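Local coordinates for protein minor fimbrium subunit Mfa5 (PDB 6TO1) that serves as an accessory subunit of the minor fimbriae, bacterial surface pili that mediate biofilm formation and adhesion to host cells and other oral bacteria, at residues Pro105-Ala110 and Pro579-Leu584; Asp178-Arg183 and Asn311-Ile316; Met215-Met220 and Ala348-Asn353; Lys245-Ala250 and Tyr336-Cys341. One frame throughout, in Å; residues are numbered along the deposited sequence. Where two conformers were deposited one is given.

Contact 1: Pro105-Ala110 and Pro579-Leu584; sequences PENPNA and PKWIKL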
loop_
_atom_site.group_PDB
_atom_site.type_symbol
_atom_site.label_atom_id
_atom_site.label_comp_id
_atom_site.label_asym_id
_atom_site.label_seq_id
_atom_site.Cartn_x
_atom_site.Cartn_y
_atom_site.Cartn_z
ATOM N N PRO A 105 -23.279 -22.061 -23.545
ATOM C CA PRO A 105 -24.150 -22.699 -24.550
ATOM C C PRO A 105 -23.861 -22.260 -25.978
ATOM O O PRO A 105 -24.048 -23.040 -26.917
ATOM C CB PRO A 105 -25.557 -22.263 -24.118
ATOM C CG PRO A 105 -25.342 -20.899 -23.514
ATOM C CD PRO A 105 -23.952 -20.938 -22.859
ATOM N N GLU A 106 -23.387 -21.022 -26.151
ATOM C CA GLU A 106 -23.080 -20.533 -27.492
ATOM C C GLU A 106 -21.858 -21.227 -28.081
ATOM O O GLU A 106 -21.820 -21.521 -29.281
ATOM C CB GLU A 106 -22.865 -19.029 -27.451
ATOM C CG GLU A 106 -24.153 -18.243 -27.304
ATOM C CD GLU A 106 -23.918 -16.754 -27.293
ATOM O OE1 GLU A 106 -23.903 -16.158 -26.193
ATOM O OE2 GLU A 106 -23.743 -16.178 -28.387
ATOM N N ASN A 107 -20.835 -21.467 -27.267
ATOM C CA ASN A 107 -19.591 -22.066 -27.735
ATOM C C ASN A 107 -18.902 -22.647 -26.516
ATOM O O ASN A 107 -18.449 -21.889 -25.647
ATOM C CB ASN A 107 -18.716 -21.041 -28.451
ATOM C CG ASN A 107 -17.414 -21.640 -28.975
ATOM O OD1 ASN A 107 -16.982 -22.734 -28.570
ATOM N ND2 ASN A 107 -16.770 -20.912 -29.887
ATOM N N PRO A 108 -18.803 -23.980 -26.415
ATOM C CA PRO A 108 -18.216 -24.575 -25.213
ATOM C C PRO A 108 -16.739 -24.294 -25.069
ATOM O O PRO A 108 -16.194 -24.523 -23.985
ATOM C CB PRO A 108 -18.479 -26.072 -25.396
ATOM C CG PRO A 108 -18.505 -26.237 -26.882
ATOM C CD PRO A 108 -19.173 -25.006 -27.412
ATOM N N ASN A 109 -16.067 -23.856 -26.132
ATOM C CA ASN A 109 -14.648 -23.477 -26.049
ATOM C C ASN A 109 -14.618 -22.054 -25.504
ATOM O O ASN A 109 -14.492 -21.072 -26.231
ATOM C CB ASN A 109 -13.975 -23.588 -27.411
ATOM C CG ASN A 109 -13.979 -25.024 -27.951
ATOM O OD1 ASN A 109 -13.313 -25.911 -27.427
ATOM N ND2 ASN A 109 -14.708 -25.234 -29.038
ATOM N N ALA A 110 -14.784 -21.946 -24.188
ATOM C CA ALA A 110 -14.950 -20.656 -23.542
ATOM C C ALA A 110 -14.160 -20.638 -22.242
ATOM O O ALA A 110 -14.129 -21.626 -21.507
ATOM C CB ALA A 110 -16.421 -20.352 -23.256
ATOM N N PRO A 579 -25.664 -29.139 -31.099
ATOM C CA PRO A 579 -25.845 -29.908 -32.331
ATOM C C PRO A 579 -24.569 -30.310 -33.070
ATOM O O PRO A 579 -24.630 -31.158 -33.957
ATOM C CB PRO A 579 -26.657 -28.943 -33.206
ATOM C CG PRO A 579 -26.160 -27.594 -32.793
ATOM C CD PRO A 579 -25.750 -27.689 -31.339
ATOM N N LYS A 580 -23.423 -29.731 -32.701
ATOM C CA LYS A 580 -22.251 -29.809 -33.557
ATOM C C LYS A 580 -20.915 -29.987 -32.854
ATOM O O LYS A 580 -19.909 -30.160 -33.552
ATOM C CB LYS A 580 -22.184 -28.534 -34.420
ATOM C CG LYS A 580 -22.020 -27.252 -33.597
ATOM C CD LYS A 580 -22.500 -26.039 -34.354
ATOM C CE LYS A 580 -21.512 -24.899 -34.282
ATOM N NZ LYS A 580 -22.116 -23.649 -34.812
ATOM N N TRP A 581 -20.865 -30.022 -31.518
ATOM C CA TRP A 581 -19.587 -29.935 -30.805
ATOM C C TRP A 581 -19.022 -31.317 -30.488
ATOM O O TRP A 581 -19.532 -32.043 -29.629
ATOM C CB TRP A 581 -19.748 -29.088 -29.539
ATOM C CG TRP A 581 -20.318 -27.751 -29.782
ATOM C CD1 TRP A 581 -21.590 -27.342 -29.530
ATOM C CD2 TRP A 581 -19.632 -26.609 -30.305
ATOM N NE1 TRP A 581 -21.747 -26.030 -29.888
ATOM C CE2 TRP A 581 -20.556 -25.561 -30.373
ATOM C CE3 TRP A 581 -18.328 -26.386 -30.752
ATOM C CZ2 TRP A 581 -20.217 -24.292 -30.843
ATOM C CZ3 TRP A 581 -17.997 -25.124 -31.234
ATOM C CH2 TRP A 581 -18.926 -24.102 -31.271
ATOM N N ILE A 582 -17.939 -31.667 -31.172
ATOM C CA ILE A 582 -17.296 -32.970 -31.036
ATOM C C ILE A 582 -16.200 -32.855 -29.988
ATOM O O ILE A 582 -15.239 -32.096 -30.165
ATOM C CB ILE A 582 -16.725 -33.450 -32.382
ATOM C CG1 ILE A 582 -17.850 -33.468 -33.421
ATOM C CG2 ILE A 582 -16.015 -34.746 -32.218
ATOM C CD1 ILE A 582 -17.368 -33.645 -34.852
ATOM N N LYS A 583 -16.336 -33.623 -28.913
ATOM C CA LYS A 583 -15.360 -33.597 -27.836
ATOM C C LYS A 583 -13.990 -34.036 -28.328
ATOM O O LYS A 583 -13.844 -35.083 -28.969
ATOM C CB LYS A 583 -15.820 -34.509 -26.704
ATOM C CG LYS A 583 -14.904 -34.497 -25.472
ATOM C CD LYS A 583 -15.704 -34.852 -24.220
ATOM C CE LYS A 583 -14.883 -34.640 -22.941
ATOM N NZ LYS A 583 -15.765 -34.617 -21.739
ATOM N N LEU A 584 -12.973 -33.247 -27.983
ATOM C CA LEU A 584 -11.617 -33.452 -28.453
ATOM C C LEU A 584 -10.761 -34.105 -27.380
ATOM O O LEU A 584 -11.018 -33.952 -26.181
ATOM C CB LEU A 584 -10.987 -32.120 -28.857
ATOM C CG LEU A 584 -11.634 -31.386 -30.015
ATOM C CD1 LEU A 584 -10.999 -30.038 -30.273
ATOM C CD2 LEU A 584 -11.595 -32.275 -31.289
HETATM O O HOH W 1 -23.908 -23.354 -30.453
#

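Contact 2: Asp178-Arg183 and Asn311-Ile316; sequences DHEPHR and NLSARI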
loop_
_atom_site.group_PDB
_atom_site.type_symbol
_atom_site.label_atom_id
_atom_site.label_comp_id
_atom_site.label_asym_id
_atom_site.label_seq_id
_atom_site.Cartn_x
_atom_site.Cartn_y
_atom_site.Cartn_z
ATOM N N ASP A 178 16.047 13.792 36.931
ATOM C CA ASP A 178 15.881 14.620 38.118
ATOM C C ASP A 178 16.867 15.781 37.960
ATOM O O ASP A 178 16.721 16.609 37.045
ATOM C CB ASP A 178 16.104 13.815 39.398
ATOM C CG ASP A 178 17.298 12.882 39.328
ATOM O OD1 ASP A 178 18.448 13.368 39.456
ATOM O OD2 ASP A 178 17.069 11.642 39.141
ATOM N N HIS A 179 17.857 15.892 38.845
ATOM C CA HIS A 179 18.876 16.907 38.611
ATOM C C HIS A 179 19.848 16.509 37.510
ATOM O O HIS A 179 20.676 17.330 37.115
ATOM C CB HIS A 179 19.657 17.251 39.897
ATOM C CG HIS A 179 20.288 16.077 40.572
ATOM N ND1 HIS A 179 19.635 15.363 41.553
ATOM C CD2 HIS A 179 21.495 15.484 40.405
ATOM C CE1 HIS A 179 20.424 14.390 41.978
ATOM N NE2 HIS A 179 21.556 14.442 41.297
ATOM N N GLU A 180 19.743 15.292 36.980
ATOM C CA GLU A 180 20.506 14.842 35.826
ATOM C C GLU A 180 19.655 13.812 35.087
ATOM O O GLU A 180 18.755 13.206 35.679
ATOM C CB GLU A 180 21.856 14.237 36.257
ATOM C CG GLU A 180 21.627 12.993 37.048
ATOM C CD GLU A 180 22.842 12.477 37.772
ATOM O OE1 GLU A 180 23.971 12.835 37.395
ATOM O OE2 GLU A 180 22.639 11.688 38.722
ATOM N N PRO A 181 19.890 13.607 33.803
ATOM C CA PRO A 181 19.102 12.620 33.065
ATOM C C PRO A 181 19.697 11.228 33.230
ATOM O O PRO A 181 20.889 11.057 33.529
ATOM C CB PRO A 181 19.211 13.123 31.614
ATOM C CG PRO A 181 20.592 13.733 31.553
ATOM C CD PRO A 181 20.776 14.391 32.916
ATOM N N HIS A 182 18.842 10.235 33.003
ATOM C CA HIS A 182 19.215 8.831 33.107
ATOM C C HIS A 182 18.744 8.057 31.886
ATOM O O HIS A 182 17.559 8.091 31.556
ATOM C CB HIS A 182 18.588 8.179 34.327
ATOM C CG HIS A 182 18.811 8.943 35.591
ATOM N ND1 HIS A 182 20.045 9.006 36.205
ATOM C CD2 HIS A 182 17.959 9.653 36.371
ATOM C CE1 HIS A 182 19.946 9.736 37.304
ATOM N NE2 HIS A 182 18.698 10.151 37.421
ATOM N N ARG A 183 19.668 7.369 31.214
ATOM C CA ARG A 183 19.281 6.536 30.074
ATOM C C ARG A 183 18.785 5.207 30.620
ATOM O O ARG A 183 19.585 4.348 31.007
ATOM C CB ARG A 183 20.434 6.323 29.102
ATOM C CG ARG A 183 19.986 5.494 27.873
ATOM C CD ARG A 183 21.159 5.132 26.969
ATOM N NE ARG A 183 21.787 6.350 26.460
ATOM C CZ ARG A 183 22.339 6.478 25.254
ATOM N NH1 ARG A 183 22.358 5.456 24.410
ATOM N NH2 ARG A 183 22.881 7.641 24.893
ATOM N N ASN A 311 29.453 17.872 30.129
ATOM C CA ASN A 311 29.034 17.065 31.273
ATOM C C ASN A 311 27.512 17.090 31.316
ATOM O O ASN A 311 26.926 18.123 31.651
ATOM C CB ASN A 311 29.614 17.637 32.563
ATOM C CG ASN A 311 29.085 16.953 33.788
ATOM O OD1 ASN A 311 28.368 15.956 33.707
ATOM N ND2 ASN A 311 29.442 17.474 34.943
ATOM N N LEU A 312 26.870 15.968 30.976
ATOM C CA LEU A 312 25.405 15.935 30.927
ATOM C C LEU A 312 24.741 15.987 32.307
ATOM O O LEU A 312 23.506 16.077 32.373
ATOM C CB LEU A 312 24.938 14.702 30.173
ATOM C CG LEU A 312 25.235 14.719 28.675
ATOM C CD1 LEU A 312 24.692 13.403 28.101
ATOM C CD2 LEU A 312 24.658 15.924 27.965
ATOM N N SER A 313 25.512 15.967 33.391
ATOM C CA SER A 313 25.000 16.226 34.732
ATOM C C SER A 313 25.357 17.621 35.243
ATOM O O SER A 313 25.158 17.910 36.430
ATOM C CB SER A 313 25.524 15.173 35.709
ATOM O OG SER A 313 25.132 13.886 35.294
ATOM N N ALA A 314 25.885 18.486 34.383
ATOM C CA ALA A 314 26.254 19.823 34.815
ATOM C C ALA A 314 25.010 20.651 35.129
ATOM O O ALA A 314 23.923 20.436 34.579
ATOM C CB ALA A 314 27.090 20.532 33.749
ATOM N N ARG A 315 25.197 21.622 36.013
ATOM C CA ARG A 315 24.123 22.462 36.506
ATOM C C ARG A 315 24.588 23.908 36.549
ATOM O O ARG A 315 25.788 24.181 36.595
ATOM C CB ARG A 315 23.721 22.105 37.945
ATOM C CG ARG A 315 23.417 20.708 38.228
ATOM C CD ARG A 315 23.502 20.515 39.740
ATOM N NE ARG A 315 22.438 21.234 40.419
ATOM C CZ ARG A 315 22.441 21.567 41.704
ATOM N NH1 ARG A 315 23.469 21.241 42.487
ATOM N NH2 ARG A 315 21.411 22.230 42.202
ATOM N N ILE A 316 23.626 24.838 36.586
ATOM C CA ILE A 316 23.880 26.222 36.976
ATOM C C ILE A 316 23.323 26.421 38.373
ATOM O O ILE A 316 22.145 26.137 38.611
ATOM C CB ILE A 316 23.209 27.235 36.033
ATOM C CG1 ILE A 316 23.683 27.039 34.612
ATOM C CG2 ILE A 316 23.473 28.663 36.531
ATOM C CD1 ILE A 316 23.128 28.115 33.656
HETATM O O HOH W 2 23.286 17.178 38.215
#

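Contact 3: Met215-Met220 and Ala348-Asn353; sequences MARNIM and AQFAKN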
loop_
_atom_site.group_PDB
_atom_site.type_symbol
_atom_site.label_atom_id
_atom_site.label_comp_id
_atom_site.label_asym_id
_atom_site.label_seq_id
_atom_site.Cartn_x
_atom_site.Cartn_y
_atom_site.Cartn_z
ATOM N N MET A 215 19.307 14.288 26.417
ATOM C CA MET A 215 19.547 12.852 26.294
ATOM C C MET A 215 18.637 12.218 25.241
ATOM O O MET A 215 19.071 11.341 24.474
ATOM C CB MET A 215 19.364 12.175 27.647
ATOM C CG MET A 215 19.703 10.700 27.566
ATOM S SD MET A 215 19.656 9.923 29.163
ATOM C CE MET A 215 21.314 10.345 29.727
ATOM N N ALA A 216 17.375 12.635 25.196
ATOM C CA ALA A 216 16.470 12.185 24.147
ATOM C C ALA A 216 16.997 12.533 22.756
ATOM O O ALA A 216 16.900 11.720 21.829
ATOM C CB ALA A 216 15.088 12.802 24.372
ATOM N N ARG A 217 17.566 13.736 22.588
ATOM C CA ARG A 217 18.134 14.094 21.293
ATOM C C ARG A 217 19.347 13.221 20.972
ATOM O O ARG A 217 19.534 12.812 19.821
ATOM C CB ARG A 217 18.523 15.573 21.251
ATOM C CG ARG A 217 17.375 16.513 21.380
ATOM C CD ARG A 217 17.724 17.889 20.830
ATOM N NE ARG A 217 18.853 18.533 21.485
ATOM C CZ ARG A 217 19.984 18.879 20.875
ATOM N NH1 ARG A 217 20.924 19.514 21.554
ATOM N NH2 ARG A 217 20.188 18.593 19.594
ATOM N N ASN A 218 20.163 12.908 21.977
ATOM C CA ASN A 218 21.304 12.041 21.755
ATOM C C ASN A 218 20.840 10.662 21.306
ATOM O O ASN A 218 21.411 10.071 20.380
ATOM C CB ASN A 218 22.142 11.898 23.026
ATOM C CG ASN A 218 23.019 13.120 23.317
ATOM O OD1 ASN A 218 23.123 14.062 22.532
ATOM N ND2 ASN A 218 23.668 13.079 24.464
ATOM N N ILE A 219 19.811 10.135 21.964
ATOM C CA ILE A 219 19.290 8.825 21.606
ATOM C C ILE A 219 18.675 8.855 20.219
ATOM O O ILE A 219 18.900 7.954 19.411
ATOM C CB ILE A 219 18.269 8.359 22.656
ATOM C CG1 ILE A 219 18.994 8.028 23.958
ATOM C CG2 ILE A 219 17.512 7.128 22.163
ATOM C CD1 ILE A 219 18.098 7.857 25.153
ATOM N N MET A 220 17.883 9.883 19.924
ATOM C CA MET A 220 17.197 9.953 18.641
ATOM C C MET A 220 18.157 10.140 17.477
ATOM O O MET A 220 17.812 9.778 16.342
ATOM C CB MET A 220 16.180 11.091 18.662
ATOM C CG MET A 220 15.228 11.034 17.479
ATOM S SD MET A 220 14.042 9.669 17.662
ATOM C CE MET A 220 12.825 10.346 18.774
ATOM N N ALA A 348 14.184 21.851 23.280
ATOM C CA ALA A 348 13.201 21.241 22.406
ATOM C C ALA A 348 13.266 21.831 21.011
ATOM O O ALA A 348 12.992 21.127 20.044
ATOM C CB ALA A 348 11.802 21.393 22.986
ATOM N N GLN A 349 13.616 23.114 20.883
ATOM C CA GLN A 349 13.702 23.718 19.553
ATOM C C GLN A 349 14.757 23.020 18.701
ATOM O O GLN A 349 14.568 22.842 17.488
ATOM C CB GLN A 349 14.017 25.215 19.649
ATOM C CG GLN A 349 13.882 25.928 18.303
ATOM C CD GLN A 349 12.472 25.826 17.720
ATOM O OE1 GLN A 349 11.492 26.164 18.364
ATOM N NE2 GLN A 349 12.379 25.348 16.497
ATOM N N PHE A 350 15.881 22.624 19.311
ATOM C CA PHE A 350 16.903 21.901 18.561
ATOM C C PHE A 350 16.339 20.576 18.064
ATOM O O PHE A 350 16.610 20.166 16.930
ATOM C CB PHE A 350 18.161 21.653 19.406
ATOM C CG PHE A 350 18.706 22.896 20.073
ATOM C CD1 PHE A 350 18.703 24.121 19.407
ATOM C CD2 PHE A 350 19.197 22.841 21.363
ATOM C CE1 PHE A 350 19.184 25.265 20.017
ATOM C CE2 PHE A 350 19.665 23.976 21.966
ATOM C CZ PHE A 350 19.660 25.179 21.306
ATOM N N ALA A 351 15.532 19.905 18.896
ATOM C CA ALA A 351 14.888 18.658 18.473
ATOM C C ALA A 351 13.906 18.905 17.331
ATOM O O ALA A 351 13.857 18.127 16.366
ATOM C CB ALA A 351 14.156 18.017 19.650
ATOM N N LYS A 352 13.129 19.996 17.420
ATOM C CA LYS A 352 12.193 20.318 16.346
ATOM C C LYS A 352 12.935 20.633 15.057
ATOM O O LYS A 352 12.501 20.237 13.969
ATOM C CB LYS A 352 11.301 21.498 16.739
ATOM C CG LYS A 352 10.375 21.258 17.943
ATOM C CD LYS A 352 9.848 22.579 18.508
ATOM C CE LYS A 352 9.174 22.356 19.847
ATOM N NZ LYS A 352 8.552 23.606 20.369
ATOM N N ASN A 353 14.051 21.345 15.158
ATOM C CA ASN A 353 14.863 21.652 13.993
ATOM C C ASN A 353 15.399 20.392 13.328
ATOM O O ASN A 353 15.633 20.394 12.121
ATOM C CB ASN A 353 16.027 22.566 14.386
ATOM C CG ASN A 353 15.572 23.946 14.776
ATOM O OD1 ASN A 353 14.423 24.306 14.582
ATOM N ND2 ASN A 353 16.477 24.719 15.386
#

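Contact 4: Lys245-Ala250 and Tyr336-Cys341; sequences KNVTTA and YYYFPC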
loop_
_atom_site.group_PDB
_atom_site.type_symbol
_atom_site.label_atom_id
_atom_site.label_comp_id
_atom_site.label_asym_id
_atom_site.label_seq_id
_atom_site.Cartn_x
_atom_site.Cartn_y
_atom_site.Cartn_z
ATOM N N LYS A 245 27.681 29.113 27.665
ATOM C CA LYS A 245 29.054 29.475 27.343
ATOM C C LYS A 245 29.167 30.949 27.022
ATOM O O LYS A 245 28.280 31.531 26.379
ATOM C CB LYS A 245 29.550 28.672 26.140
ATOM C CG LYS A 245 29.546 27.193 26.339
ATOM C CD LYS A 245 30.163 26.544 25.086
ATOM C CE LYS A 245 30.649 25.142 25.351
ATOM N NZ LYS A 245 31.336 24.564 24.143
ATOM N N ASN A 246 30.257 31.553 27.508
ATOM C CA ASN A 246 30.555 32.967 27.292
ATOM C C ASN A 246 29.319 33.823 27.509
ATOM O O ASN A 246 28.922 34.623 26.661
ATOM C CB ASN A 246 31.126 33.199 25.899
ATOM C CG ASN A 246 32.385 32.411 25.661
ATOM O OD1 ASN A 246 32.478 31.635 24.708
ATOM N ND2 ASN A 246 33.358 32.591 26.538
ATOM N N VAL A 247 28.712 33.666 28.685
ATOM C CA VAL A 247 27.407 34.264 28.914
ATOM C C VAL A 247 27.534 35.782 28.958
ATOM O O VAL A 247 28.512 36.340 29.491
ATOM C CB VAL A 247 26.783 33.700 30.200
ATOM C CG1 VAL A 247 27.655 34.058 31.428
ATOM C CG2 VAL A 247 25.344 34.176 30.348
ATOM N N THR A 248 26.556 36.462 28.362
ATOM C CA THR A 248 26.475 37.921 28.367
ATOM C C THR A 248 25.044 38.327 28.695
ATOM O O THR A 248 24.127 37.508 28.655
ATOM C CB THR A 248 26.829 38.573 27.023
ATOM O OG1 THR A 248 25.705 38.487 26.133
ATOM C CG2 THR A 248 28.056 37.933 26.388
ATOM N N THR A 249 24.839 39.627 28.943
ATOM C CA THR A 249 23.495 40.114 29.235
ATOM C C THR A 249 22.552 39.896 28.060
ATOM O O THR A 249 21.326 39.901 28.247
ATOM C CB THR A 249 23.520 41.608 29.606
ATOM O OG1 THR A 249 24.184 42.367 28.580
ATOM C CG2 THR A 249 24.220 41.807 30.948
ATOM N N ALA A 250 23.086 39.718 26.857
ATOM C CA ALA A 250 22.242 39.542 25.684
ATOM C C ALA A 250 21.643 38.147 25.612
ATOM O O ALA A 250 20.821 37.885 24.738
ATOM C CB ALA A 250 23.025 39.833 24.402
ATOM N N TYR A 336 19.629 39.548 36.610
ATOM C CA TYR A 336 19.580 38.566 35.534
ATOM C C TYR A 336 19.484 37.174 36.143
ATOM O O TYR A 336 20.190 36.869 37.108
ATOM C CB TYR A 336 20.835 38.650 34.647
ATOM C CG TYR A 336 20.928 39.960 33.948
ATOM C CD1 TYR A 336 20.644 40.057 32.601
ATOM C CD2 TYR A 336 21.244 41.128 34.644
ATOM C CE1 TYR A 336 20.691 41.274 31.944
ATOM C CE2 TYR A 336 21.281 42.345 33.996
ATOM C CZ TYR A 336 21.014 42.412 32.662
ATOM O OH TYR A 336 21.064 43.620 32.014
ATOM N N TYR A 337 18.628 36.324 35.560
ATOM C CA TYR A 337 18.320 35.022 36.140
ATOM C C TYR A 337 18.234 33.990 35.035
ATOM O O TYR A 337 17.537 34.221 34.040
ATOM C CB TYR A 337 16.982 35.030 36.897
ATOM C CG TYR A 337 16.941 36.070 37.973
ATOM C CD1 TYR A 337 17.280 35.750 39.279
ATOM C CD2 TYR A 337 16.638 37.377 37.667
ATOM C CE1 TYR A 337 17.293 36.705 40.264
ATOM C CE2 TYR A 337 16.651 38.344 38.645
ATOM C CZ TYR A 337 16.979 37.997 39.934
ATOM O OH TYR A 337 16.987 39.000 40.897
ATOM N N TYR A 338 18.931 32.863 35.204
ATOM C CA TYR A 338 18.679 31.717 34.339
ATOM C C TYR A 338 17.264 31.209 34.610
ATOM O O TYR A 338 16.774 31.245 35.744
ATOM C CB TYR A 338 19.727 30.624 34.566
ATOM C CG TYR A 338 21.146 31.099 34.257
ATOM C CD1 TYR A 338 21.642 31.106 32.955
ATOM C CD2 TYR A 338 21.978 31.560 35.278
ATOM C CE1 TYR A 338 22.920 31.571 32.679
ATOM C CE2 TYR A 338 23.269 31.985 35.017
ATOM C CZ TYR A 338 23.719 32.022 33.723
ATOM O OH TYR A 338 24.997 32.462 33.454
ATOM N N PHE A 339 16.600 30.759 33.553
ATOM C CA PHE A 339 15.184 30.410 33.551
ATOM C C PHE A 339 15.068 29.015 32.953
ATOM O O PHE A 339 14.908 28.861 31.732
ATOM C CB PHE A 339 14.412 31.469 32.763
ATOM C CG PHE A 339 12.921 31.256 32.698
ATOM C CD1 PHE A 339 12.247 30.489 33.633
ATOM C CD2 PHE A 339 12.207 31.855 31.687
ATOM C CE1 PHE A 339 10.885 30.307 33.547
ATOM C CE2 PHE A 339 10.847 31.695 31.583
ATOM C CZ PHE A 339 10.176 30.911 32.515
ATOM N N PRO A 340 15.190 27.968 33.775
ATOM C CA PRO A 340 15.209 26.606 33.206
ATOM C C PRO A 340 14.023 26.237 32.345
ATOM O O PRO A 340 14.204 25.459 31.393
ATOM C CB PRO A 340 15.324 25.715 34.460
ATOM C CG PRO A 340 16.234 26.508 35.334
ATOM C CD PRO A 340 15.754 27.969 35.150
ATOM N N CYS A 341 12.819 26.763 32.602
ATOM C CA CYS A 341 11.713 26.449 31.720
ATOM C C CYS A 341 12.006 26.914 30.292
ATOM O O CYS A 341 11.703 26.210 29.326
ATOM C CB CYS A 341 10.414 27.091 32.203
ATOM S SG CYS A 341 9.598 26.379 33.631
#

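Contact 1: Pro105-Ala110 and Pro579-Leu584
The pyrrolidine ring of P108 sits on the indole of W581, and this pair shows how a proline can use one face of an aromatic ring. Its CD points almost straight down onto the six-membered ring, 3.4 Å from the ring centroid of W581 and 17° off the normal, a close CH-pi contact; CG of P108 leans over the CG-CD2 bond of the indole, 3.6 Å from W581 CD2. With chi1 at -54° the indole swings out beside its own backbone N to meet the proline, and the aliphatic chain of K580 lies against the opposite face. The partners belong to different beta-sheets of this elongated molecule: residues 105-110 end the loop joining the paired strands 90-98 and 110-119, while K580 and W581 together form a classic beta bulge, and W581 packs on Y530 of strand 530-539. Two amides come obliquely to the six-membered end of the indole, in different attitudes. That of N107 is tilted only 21° from the ring plane, its OD1 3.6 Å from W581 CH2, whereas that of N109 stands steeply to it. An Asx turn fixes the first, N109 N donating to N107 OD1 over 2.8 Å; the second is anchored by G529 and Y530. In the indole plane a water donates to E106 O at 3.0 Å and weakly accepts from W581 NE1.

Contact 2: Asp178-Arg183 and Asn311-Ile316
S313 and E180 form the tight part of this contact: the hydroxyl OG of S313 donates to OE1 of E180 at 2.6 Å, entering on the anti lone pair, the one turned away from the other carboxylate oxygen. With CG tucked between its backbone N and carbonyl carbon (chi1 65°) and the chain extended beyond, E180 brings its carboxylate to the serine; E180 CB lies 3.4 Å from S313 OG as well. Next to this bond, the ring carbon CD of P181 presses on the carbonyl oxygen of L312 at 3.3 Å, an oxygen that also accepts from the hydroxyl of Y242. The receiving loop is a type I turn from N311 to A314, stiffened by an Asx turn in which S313 N donates to N311 OD1 over 2.9 Å.

Toward the H179 end the packing slackens. There a water spans the two backbones, donating to H179 O at 2.8 Å and to S313 O at 2.7 Å, and the nearest approach of R315 is its CG, 4.5 Å from H179 O; its guanidinium is engaged by E240 instead. H179 turns its ring to W205, stacking on it and bonding its carbonyl. The turn is thus laid beside the start of edge strand 181-186 of a von Willebrand factor type A domain, with the H179 side chain about 10 Å from the magnesium ion held by S135, S137 and T207, consistent with the metal-ion-dependent adhesion site of that fold.

Contact 3: Met215-Met220 and Ala348-Asn353
The flat guanidinium of R217 carries CB of F350 on one face, squarely over its centre and 3.6 Å above the plane. The phenyl ring itself does not stack there: it leads away from the arginine, its plane turned 63° to the guanidinium, and meets it obliquely, with R217 NH1 3.8 Å from F350 CD2. The polar rim of the guanidinium looks to acids instead, NE to E347, just ahead of the second segment, and NH1 to E304. These two salt bridges probably hold the group against rotation and probably ease the closeness of its charge to that of K214.

The stem of R217 does the rest of the packing. CD lies alongside the second helix, and the bend at chi3 (-60°) then turns the guanidinium over F350: CD is 3.6 Å from the backbone N of A351 and 3.8 Å from its CB, while CG stays 4.0 Å from that same methyl. A small residue on one helix thus admits the long chain of the other. R217 was modelled in two conformers, and this account holds for one of them. On the second helix, Q349 NE2 donates to N353 OD1 one turn later at 3.0 Å.

Y309, from a loop, touches both R217 and F350. Beneath, helices 209-220 and 340-353 share one floor, the central sheet of the von Willebrand factor type A domain: A216 and M220 rest on V129 and I230 of strands 126-133 and 227-234, and A351 reaches the same I230.

Contact 4: Lys245-Ala250 and Tyr336-Cys341
T249 lays its methyl CG2 over the ring of Y336, 4.1 Å from the centroid and 29° off the normal, a CH-pi contact displaced toward the hydroxyl end, where CG2 comes 3.7 Å from Y336 CZ. Its CB is as close to Y336 CE1, also 3.7 Å. The torsion decides which branch faces the ring: with chi1 at 54° OG1 falls between backbone N and carbonyl carbon, and the methyl is the group turned to the tyrosine. T249 sits inside an ST turn, in which A250 N donates to T248 OG1 at 3.0 Å at the start of the short 3-10 segment.

V247 and Y338 make the second point of contact, the two side chains coming from opposite directions. Both methyls of V247 close on the phenol oxygen, CG2 at 3.6 Å and CG1 at 3.7 Å from Y338 OH. Y336 and Y338, two apart on strand 336-338 of a small mixed sheet, thus receive one loop, while F331 meets the ring of Y336, and F252 that of Y338, edge-to-face.

Because E328 bonds the hydroxyl of Y338, the valine can crowd that oxygen without depriving it of a partner, and cohesion here rests on weakly directional methyl–aromatic and apolar packing.

Overall arrangement
From the N terminus the chain first lays down 105-110, whose partner 579-584 comes so late that contact 1 encloses all the others in its loop and joins two beta-sheets far from them, its centre about 86 Å from that of contact 2. Next come 178-183, 215-220 and 245-250, the first segments of contacts 2, 3 and 4. The return begins with 311-316, so contact 2 crosses both contacts 3 and 4; 336-341 then closes contact 4, nested inside contact 3, which 348-353 completes. M215 packs on R183 and I316 on Y338, linking edge strand, helices and small mixed sheet around the type A domain.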